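Local coordinates for protein serine--tRNA ligase, cytoplasmic (PDB 3QO8) that catalyses the two-step attachment of serine to its cognate tRNA, activating the amino acid with ATP and then transferring it to the tRNA acceptor end, at residues I292-A297 with T408-C413; W357-Q362 with I415-Q420. All blocks are in the same frame, centred on the assembly; numbering follows the deposited sequence.

Contact 1: I292-A297 with T408-C413; sequences IFRVHA and TERTIC. With SSA (5'-O-(N-(L-seryl)-sulfamoyl)adenosine), chain B.
Two first torsions bring Phe293 and Arg410 face to face: each has CG opposite its backbone N (chi1 -174° in Arg410). Arg410 then runs straight through chi2 and turns at chi3 (-67°), which lays its guanidinium flat on the phenyl ring. The planes are 4° apart with centres separated by 3.8 Å, a stacked cation-pi pair to which the CD methylene adds a CH-pi contact. The same arginine holds Phe293 O side-on with two nitrogens: Arg410 NE lies 2.9 Å from Phe293 O, and Arg410 NH2 lies 3.1 Å from Phe293 O. Both donors come from one face of the carbonyl plane, while the oxygen sits in the guanidinium plane.

This is the adenosine end of a class II aminoacyl-tRNA synthetase active site, in which the arginine near the start of helix 408-419 is the motif 3 arginine of the family. Its other face takes the ligand ribose, with C2' 3.5 Å above the plane toward its rim, so phenyl ring and sugar lie on opposite faces of the cation, and Glu366 O accepts from NH1. The loop reads the adenine edge through Val295: its N donates to N1 of the ligand at 2.9 Å, and its O accepts from N6. Arg294 and Arg410 bring their guanidiniums near each other in this pocket, but Arg294 is paired with Glu281 and Asp288.

Behind the pocket, Ile292 CG1 touches Cys413 SG at 3.6 Å, and Ile292 CD1 rests 3.8 Å from Glu409 CB, the two side chains crossing at about a right angle. The carboxylate of Glu409 leads away from the loop to Glu299 N.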
loop_
_atom_site.group_PDB
_atom_site.type_symbol
_atom_site.label_atom_id
_atom_site.label_comp_id
_atom_site.label_asym_id
_atom_site.label_seq_id
_atom_site.Cartn_x
_atom_site.Cartn_y
_atom_site.Cartn_z
ATOM N N ILE A 292 -6.484 4.200 15.980
ATOM C CA ILE A 292 -6.363 4.194 14.520
ATOM C C ILE A 292 -7.170 5.352 13.935
ATOM O O ILE A 292 -7.681 5.276 12.812
ATOM C CB ILE A 292 -6.838 2.854 13.909
ATOM C CG1 ILE A 292 -8.257 2.518 14.378
ATOM C CG2 ILE A 292 -5.877 1.737 14.288
ATOM C CD1 ILE A 292 -8.833 1.274 13.718
ATOM N N PHE A 293 -7.284 6.424 14.715
ATOM C CA PHE A 293 -8.031 7.600 14.296
ATOM C C PHE A 293 -7.215 8.416 13.321
ATOM O O PHE A 293 -7.729 8.879 12.312
ATOM C CB PHE A 293 -8.420 8.469 15.510
ATOM C CG PHE A 293 -9.156 9.735 15.133
ATOM C CD1 PHE A 293 -10.543 9.760 15.089
ATOM C CD2 PHE A 293 -8.461 10.884 14.799
ATOM C CE1 PHE A 293 -11.223 10.920 14.737
ATOM C CE2 PHE A 293 -9.131 12.043 14.441
ATOM C CZ PHE A 293 -10.520 12.058 14.409
ATOM N N ARG A 294 -5.941 8.609 13.637
ATOM C CA ARG A 294 -5.046 9.342 12.762
ATOM C C ARG A 294 -3.786 8.524 12.587
ATOM O O ARG A 294 -2.964 8.445 13.505
ATOM C CB ARG A 294 -4.672 10.713 13.348
ATOM C CG ARG A 294 -3.735 11.483 12.423
ATOM C CD ARG A 294 -3.331 12.857 12.973
ATOM N NE ARG A 294 -4.485 13.729 13.109
ATOM C CZ ARG A 294 -5.075 14.358 12.095
ATOM N NH1 ARG A 294 -4.611 14.212 10.857
ATOM N NH2 ARG A 294 -6.129 15.135 12.321
ATOM N N VAL A 295 -3.645 7.905 11.416
ATOM C CA VAL A 295 -2.552 6.965 11.167
ATOM C C VAL A 295 -1.861 7.284 9.852
ATOM O O VAL A 295 -2.277 8.194 9.143
ATOM C CB VAL A 295 -3.070 5.513 11.142
ATOM C CG1 VAL A 295 -3.442 5.050 12.563
ATOM C CG2 VAL A 295 -4.272 5.398 10.191
ATOM N N HIS A 296 -0.798 6.545 9.527
ATOM C CA HIS A 296 -0.033 6.804 8.301
ATOM C C HIS A 296 -0.572 6.021 7.097
ATOM O O HIS A 296 -0.251 6.346 5.962
ATOM C CB HIS A 296 1.453 6.462 8.490
ATOM C CG HIS A 296 2.164 7.385 9.434
ATOM N ND1 HIS A 296 2.334 8.730 9.174
ATOM C CD2 HIS A 296 2.736 7.158 10.640
ATOM C CE1 HIS A 296 2.972 9.295 10.187
ATOM N NE2 HIS A 296 3.233 8.362 11.085
ATOM N N ALA A 297 -1.371 4.991 7.359
ATOM C CA ALA A 297 -1.928 4.125 6.308
ATOM C C ALA A 297 -3.343 3.766 6.709
ATOM O O ALA A 297 -3.580 3.366 7.851
ATOM C CB ALA A 297 -1.078 2.834 6.149
ATOM N N THR A 408 -12.132 4.070 6.554
ATOM C CA THR A 408 -12.688 2.972 7.339
ATOM C C THR A 408 -12.143 2.868 8.775
ATOM O O THR A 408 -12.908 2.638 9.717
ATOM C CB THR A 408 -12.566 1.611 6.594
ATOM O OG1 THR A 408 -11.186 1.331 6.345
ATOM C CG2 THR A 408 -13.299 1.678 5.230
ATOM N N GLU A 409 -10.836 3.004 8.947
ATOM C CA GLU A 409 -10.277 2.912 10.297
ATOM C C GLU A 409 -10.867 4.025 11.191
ATOM O O GLU A 409 -11.228 3.775 12.345
ATOM C CB GLU A 409 -8.748 2.977 10.286
ATOM C CG GLU A 409 -8.059 1.602 9.967
ATOM C CD GLU A 409 -7.933 1.301 8.473
ATOM O OE1 GLU A 409 -8.365 2.124 7.648
ATOM O OE2 GLU A 409 -7.401 0.217 8.122
ATOM N N ARG A 410 -10.966 5.244 10.667
ATOM C CA ARG A 410 -11.531 6.337 11.473
ATOM C C ARG A 410 -13.027 6.139 11.719
ATOM O O ARG A 410 -13.543 6.431 12.806
ATOM C CB ARG A 410 -11.251 7.722 10.874
ATOM C CG ARG A 410 -11.720 8.851 11.811
ATOM C CD ARG A 410 -11.365 10.251 11.297
ATOM N NE ARG A 410 -9.920 10.450 11.296
ATOM C CZ ARG A 410 -9.338 11.613 11.037
ATOM N NH1 ARG A 410 -10.086 12.688 10.786
ATOM N NH2 ARG A 410 -8.013 11.701 11.053
ATOM N N THR A 411 -13.730 5.618 10.717
ATOM C CA THR A 411 -15.131 5.273 10.903
ATOM C C THR A 411 -15.296 4.191 11.973
ATOM O O THR A 411 -16.233 4.227 12.747
ATOM C CB THR A 411 -15.788 4.834 9.579
ATOM O OG1 THR A 411 -15.825 5.960 8.699
ATOM C CG2 THR A 411 -17.211 4.346 9.816
ATOM N N ILE A 412 -14.385 3.224 12.010
ATOM C CA ILE A 412 -14.405 2.235 13.079
ATOM C C ILE A 412 -14.297 2.920 14.437
ATOM O O ILE A 412 -15.029 2.579 15.373
ATOM C CB ILE A 412 -13.284 1.192 12.937
ATOM C CG1 ILE A 412 -13.612 0.215 11.791
ATOM C CG2 ILE A 412 -13.098 0.440 14.278
ATOM C CD1 ILE A 412 -12.442 -0.728 11.387
ATOM N N CYS A 413 -13.406 3.900 14.549
ATOM C CA CYS A 413 -13.277 4.623 15.823
ATOM C C CYS A 413 -14.612 5.208 16.297
ATOM O O CYS A 413 -14.954 5.136 17.474
ATOM C CB CYS A 413 -12.236 5.735 15.712
ATOM S SG CYS A 413 -10.567 5.113 15.406
HETATM N N10 SSA B . -10.282 12.820 -1.417
HETATM C CA SSA B . -10.754 13.654 -0.314
HETATM C CB SSA B . -12.152 13.211 0.116
HETATM O OG SSA B . -12.096 11.927 0.769
HETATM C C9 SSA B . -9.807 13.570 0.849
HETATM O O9 SSA B . -8.857 12.796 0.848
HETATM N N8 SSA B . -10.067 14.377 1.873
HETATM S S1 SSA B . -9.369 14.222 3.306
HETATM O O1S SSA B . -7.979 14.578 3.300
HETATM O O2S SSA B . -10.076 15.036 4.239
HETATM O "O5'" SSA B . -9.513 12.767 3.793
HETATM C "C5'" SSA B . -10.777 12.127 3.820
HETATM C "C4'" SSA B . -10.965 11.433 5.173
HETATM O "O4'" SSA B . -9.959 10.449 5.444
HETATM C "C3'" SSA B . -10.891 12.371 6.357
HETATM O "O3'" SSA B . -12.125 13.093 6.487
HETATM C "C2'" SSA B . -10.637 11.384 7.490
HETATM O "O2'" SSA B . -11.863 10.733 7.874
HETATM C "C1'" SSA B . -9.734 10.334 6.843
HETATM N N9 SSA B . -8.316 10.623 7.140
HETATM C C8 SSA B . -7.587 11.653 6.680
HETATM N N7 SSA B . -6.342 11.565 7.197
HETATM C C5 SSA B . -6.307 10.467 7.975
HETATM C C6 SSA B . -5.317 9.874 8.734
HETATM N N6 SSA B . -4.092 10.443 8.777
HETATM N N1 SSA B . -5.594 8.740 9.419
HETATM C C2 SSA B . -6.814 8.194 9.365
HETATM N N3 SSA B . -7.790 8.741 8.628
HETATM C C4 SSA B . -7.556 9.882 7.940
#

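Contact 2: W357-Q362 with I415-Q420; sequences WFPFQQ and ILENYQ. With SSA (5'-O-(N-(L-seryl)-sulfamoyl)adenosine), chain D.
Glu417 reaches from its helix into the turn that follows strand 350-358, and each part of it meets something different. Its CB lies against Pro359, 3.7 Å from CD of that ring. Beyond CG the chain is extended (chi2 -164°), which carries the carboxyl carbon CD to 3.5 Å from Phe360 CB. At the tip, OE1 accepts from Phe360 N at 3.0 Å; the donor stands above the carboxylate plane, 44° out of it, and the N-H...O angle is 140°. OE2 uses its syn lone pair for Gln361 NE2 at 2.9 Å, with amide and carboxylate nearly coplanar, and it also accepts from His154 N at the start of helix 154-160.

One residue on, Asn418 ND2 donates to Trp357 O at 2.9 Å, nearly in line with the carbonyl bond, while OD1 packs 3.3 Å from Pro359 CG and accepts from Ala144 N. The C-terminal part of helix 408-419 is thus tied to both the strand end and the turn of the catalytic domain. Three N-H groups, two from backbone and one from a side-chain amide, bond the buried carboxylate, and the start of helix 154-160 beside OE2 would probably favour its charged form.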
loop_
_atom_site.group_PDB
_atom_site.type_symbol
_atom_site.label_atom_id
_atom_site.label_comp_id
_atom_site.label_asym_id
_atom_site.label_seq_id
_atom_site.Cartn_x
_atom_site.Cartn_y
_atom_site.Cartn_z
ATOM N N TRP A 357 -20.233 12.536 15.831
ATOM C CA TRP A 357 -20.111 12.676 17.270
ATOM C C TRP A 357 -19.322 11.524 17.877
ATOM O O TRP A 357 -19.659 10.362 17.681
ATOM C CB TRP A 357 -21.503 12.752 17.907
ATOM C CG TRP A 357 -21.491 12.949 19.408
ATOM C CD1 TRP A 357 -21.875 12.044 20.368
ATOM C CD2 TRP A 357 -21.085 14.132 20.113
ATOM N NE1 TRP A 357 -21.732 12.604 21.630
ATOM C CE2 TRP A 357 -21.251 13.880 21.494
ATOM C CE3 TRP A 357 -20.605 15.384 19.708
ATOM C CZ2 TRP A 357 -20.946 14.833 22.467
ATOM C CZ3 TRP A 357 -20.311 16.330 20.674
ATOM C CH2 TRP A 357 -20.485 16.051 22.039
ATOM N N PHE A 358 -18.267 11.859 18.614
ATOM C CA PHE A 358 -17.515 10.880 19.381
ATOM C C PHE A 358 -17.872 11.096 20.862
ATOM O O PHE A 358 -17.391 12.044 21.487
ATOM C CB PHE A 358 -16.005 11.074 19.150
ATOM C CG PHE A 358 -15.480 10.449 17.864
ATOM C CD1 PHE A 358 -15.904 10.902 16.617
ATOM C CD2 PHE A 358 -14.546 9.425 17.911
ATOM C CE1 PHE A 358 -15.412 10.329 15.432
ATOM C CE2 PHE A 358 -14.054 8.844 16.748
ATOM C CZ PHE A 358 -14.491 9.293 15.495
ATOM N N PRO A 359 -18.722 10.224 21.429
ATOM C CA PRO A 359 -19.266 10.553 22.756
ATOM C C PRO A 359 -18.252 10.475 23.893
ATOM O O PRO A 359 -18.464 11.148 24.894
ATOM C CB PRO A 359 -20.389 9.532 22.950
ATOM C CG PRO A 359 -19.992 8.362 22.067
ATOM C CD PRO A 359 -19.310 8.989 20.872
ATOM N N PHE A 360 -17.182 9.690 23.765
ATOM C CA PHE A 360 -16.200 9.675 24.835
ATOM C C PHE A 360 -15.437 10.990 24.809
ATOM O O PHE A 360 -15.230 11.614 25.834
ATOM C CB PHE A 360 -15.198 8.518 24.727
ATOM C CG PHE A 360 -14.099 8.603 25.755
ATOM C CD1 PHE A 360 -14.295 8.113 27.034
ATOM C CD2 PHE A 360 -12.899 9.231 25.461
ATOM C CE1 PHE A 360 -13.293 8.222 28.004
ATOM C CE2 PHE A 360 -11.893 9.345 26.419
ATOM C CZ PHE A 360 -12.097 8.836 27.699
ATOM N N GLN A 361 -15.009 11.381 23.618
ATOM C CA GLN A 361 -14.281 12.623 23.404
ATOM C C GLN A 361 -15.207 13.785 23.718
ATOM O O GLN A 361 -14.769 14.876 24.059
ATOM C CB GLN A 361 -13.851 12.697 21.933
ATOM C CG GLN A 361 -13.290 11.369 21.368
ATOM C CD GLN A 361 -11.857 11.113 21.814
ATOM O OE1 GLN A 361 -11.052 12.043 21.894
ATOM N NE2 GLN A 361 -11.538 9.855 22.128
ATOM N N GLN A 362 -16.503 13.525 23.588
ATOM C CA GLN A 362 -17.532 14.548 23.647
ATOM C C GLN A 362 -17.246 15.675 22.645
ATOM O O GLN A 362 -17.330 16.846 22.979
ATOM C CB GLN A 362 -17.685 15.093 25.077
ATOM C CG GLN A 362 -18.035 14.020 26.120
ATOM C CD GLN A 362 -17.947 14.541 27.548
ATOM O OE1 GLN A 362 -18.789 15.331 27.986
ATOM N NE2 GLN A 362 -16.922 14.104 28.280
ATOM N N ILE A 415 -17.702 4.192 15.423
ATOM C CA ILE A 415 -18.523 3.049 15.779
ATOM C C ILE A 415 -18.183 2.541 17.176
ATOM O O ILE A 415 -19.074 2.297 17.998
ATOM C CB ILE A 415 -18.350 1.908 14.741
ATOM C CG1 ILE A 415 -19.028 2.317 13.420
ATOM C CG2 ILE A 415 -18.924 0.593 15.289
ATOM C CD1 ILE A 415 -18.705 1.433 12.246
ATOM N N LEU A 416 -16.896 2.357 17.438
ATOM C CA LEU A 416 -16.466 1.852 18.742
ATOM C C LEU A 416 -17.027 2.700 19.880
ATOM O O LEU A 416 -17.539 2.164 20.870
ATOM C CB LEU A 416 -14.947 1.813 18.834
ATOM C CG LEU A 416 -14.258 0.823 17.875
ATOM C CD1 LEU A 416 -12.754 0.955 17.948
ATOM C CD2 LEU A 416 -14.671 -0.607 18.169
ATOM N N GLU A 417 -16.927 4.022 19.774
ATOM C CA GLU A 417 -17.384 4.835 20.906
ATOM C C GLU A 417 -18.904 4.811 21.015
ATOM O O GLU A 417 -19.449 4.829 22.116
ATOM C CB GLU A 417 -16.836 6.269 20.862
ATOM C CG GLU A 417 -15.312 6.321 20.965
ATOM C CD GLU A 417 -14.770 7.697 21.316
ATOM O OE1 GLU A 417 -15.567 8.645 21.489
ATOM O OE2 GLU A 417 -13.534 7.819 21.432
ATOM N N ASN A 418 -19.589 4.722 19.877
ATOM C CA ASN A 418 -21.056 4.775 19.883
ATOM C C ASN A 418 -21.777 3.428 20.048
ATOM O O ASN A 418 -22.983 3.393 20.267
ATOM C CB ASN A 418 -21.569 5.498 18.632
ATOM C CG ASN A 418 -21.428 7.008 18.742
ATOM O OD1 ASN A 418 -22.087 7.633 19.572
ATOM N ND2 ASN A 418 -20.570 7.603 17.900
ATOM N N TYR A 419 -21.044 2.327 19.935
ATOM C CA TYR A 419 -21.665 1.005 19.994
ATOM C C TYR A 419 -21.163 0.209 21.183
ATOM O O TYR A 419 -21.494 -0.959 21.333
ATOM C CB TYR A 419 -21.477 0.228 18.678
ATOM C CG TYR A 419 -22.512 0.580 17.628
ATOM C CD1 TYR A 419 -22.389 1.736 16.861
ATOM C CD2 TYR A 419 -23.616 -0.235 17.412
ATOM C CE1 TYR A 419 -23.343 2.073 15.901
ATOM C CE2 TYR A 419 -24.583 0.093 16.450
ATOM C CZ TYR A 419 -24.434 1.253 15.702
ATOM O OH TYR A 419 -25.379 1.593 14.750
ATOM N N GLN A 420 -20.380 0.859 22.037
ATOM C CA GLN A 420 -19.865 0.211 23.230
ATOM C C GLN A 420 -20.975 0.037 24.252
ATOM O O GLN A 420 -21.942 0.796 24.279
ATOM C CB GLN A 420 -18.719 1.027 23.855
ATOM C CG GLN A 420 -19.153 2.306 24.569
ATOM C CD GLN A 420 -17.964 3.090 25.112
ATOM O OE1 GLN A 420 -17.335 2.679 26.088
ATOM N NE2 GLN A 420 -17.636 4.206 24.466
HETATM N N10 SSA D . -35.139 3.887 11.976
HETATM C CA SSA D . -34.648 2.629 12.506
HETATM C CB SSA D . -34.270 1.719 11.341
HETATM O OG SSA D . -33.707 0.496 11.831
HETATM C C9 SSA D . -33.448 2.882 13.378
HETATM O O9 SSA D . -32.904 1.963 13.967
HETATM N N8 SSA D . -33.024 4.143 13.457
HETATM S S1 SSA D . -31.656 4.517 14.210
HETATM O O1S SSA D . -31.295 5.866 13.874
HETATM O O2S SSA D . -31.832 4.385 15.633
HETATM O "O5'" SSA D . -30.555 3.541 13.755
HETATM C "C5'" SSA D . -29.843 3.732 12.534
HETATM C "C4'" SSA D . -29.157 2.417 12.178
HETATM O "O4'" SSA D . -28.037 2.173 13.033
HETATM C "C3'" SSA D . -30.090 1.232 12.363
HETATM O "O3'" SSA D . -30.688 0.852 11.120
HETATM C "C2'" SSA D . -29.207 0.120 12.881
HETATM O "O2'" SSA D . -28.753 -0.688 11.798
HETATM C "C1'" SSA D . -28.012 0.821 13.498
HETATM N N9 SSA D . -28.183 0.755 14.969
HETATM C C8 SSA D . -28.574 1.748 15.787
HETATM N N7 SSA D . -28.616 1.268 17.054
HETATM C C5 SSA D . -28.253 -0.033 17.017
HETATM C C6 SSA D . -28.109 -1.023 17.982
HETATM N N6 SSA D . -28.356 -0.767 19.293
HETATM N N1 SSA D . -27.720 -2.258 17.593
HETATM C C2 SSA D . -27.466 -2.534 16.306
HETATM N N3 SSA D . -27.594 -1.598 15.357
HETATM C C4 SSA D . -27.989 -0.347 15.694
#

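Overall arrangement
Both contacts are buried and draw on helix 408-419, contact 1 on its first turns and contact 2 on its C-terminal part, with centres about 14 Å apart. They meet through Phe358, whose ring packs on Phe293 and on the Cys413 backbone, CE1 of Phe293 lying 3.7 Å from CZ of Phe358. Contact 1 lies nearer the centre of the chain and joins the helix to a loop at the active site, using a cation, an aromatic face and ligand; contact 2, farther out, joins it to a strand end and turn with partly exposed Phe360 and Gln361, using a carboxylate and amides. A second ligand molecule touches Tyr419 at that outer end.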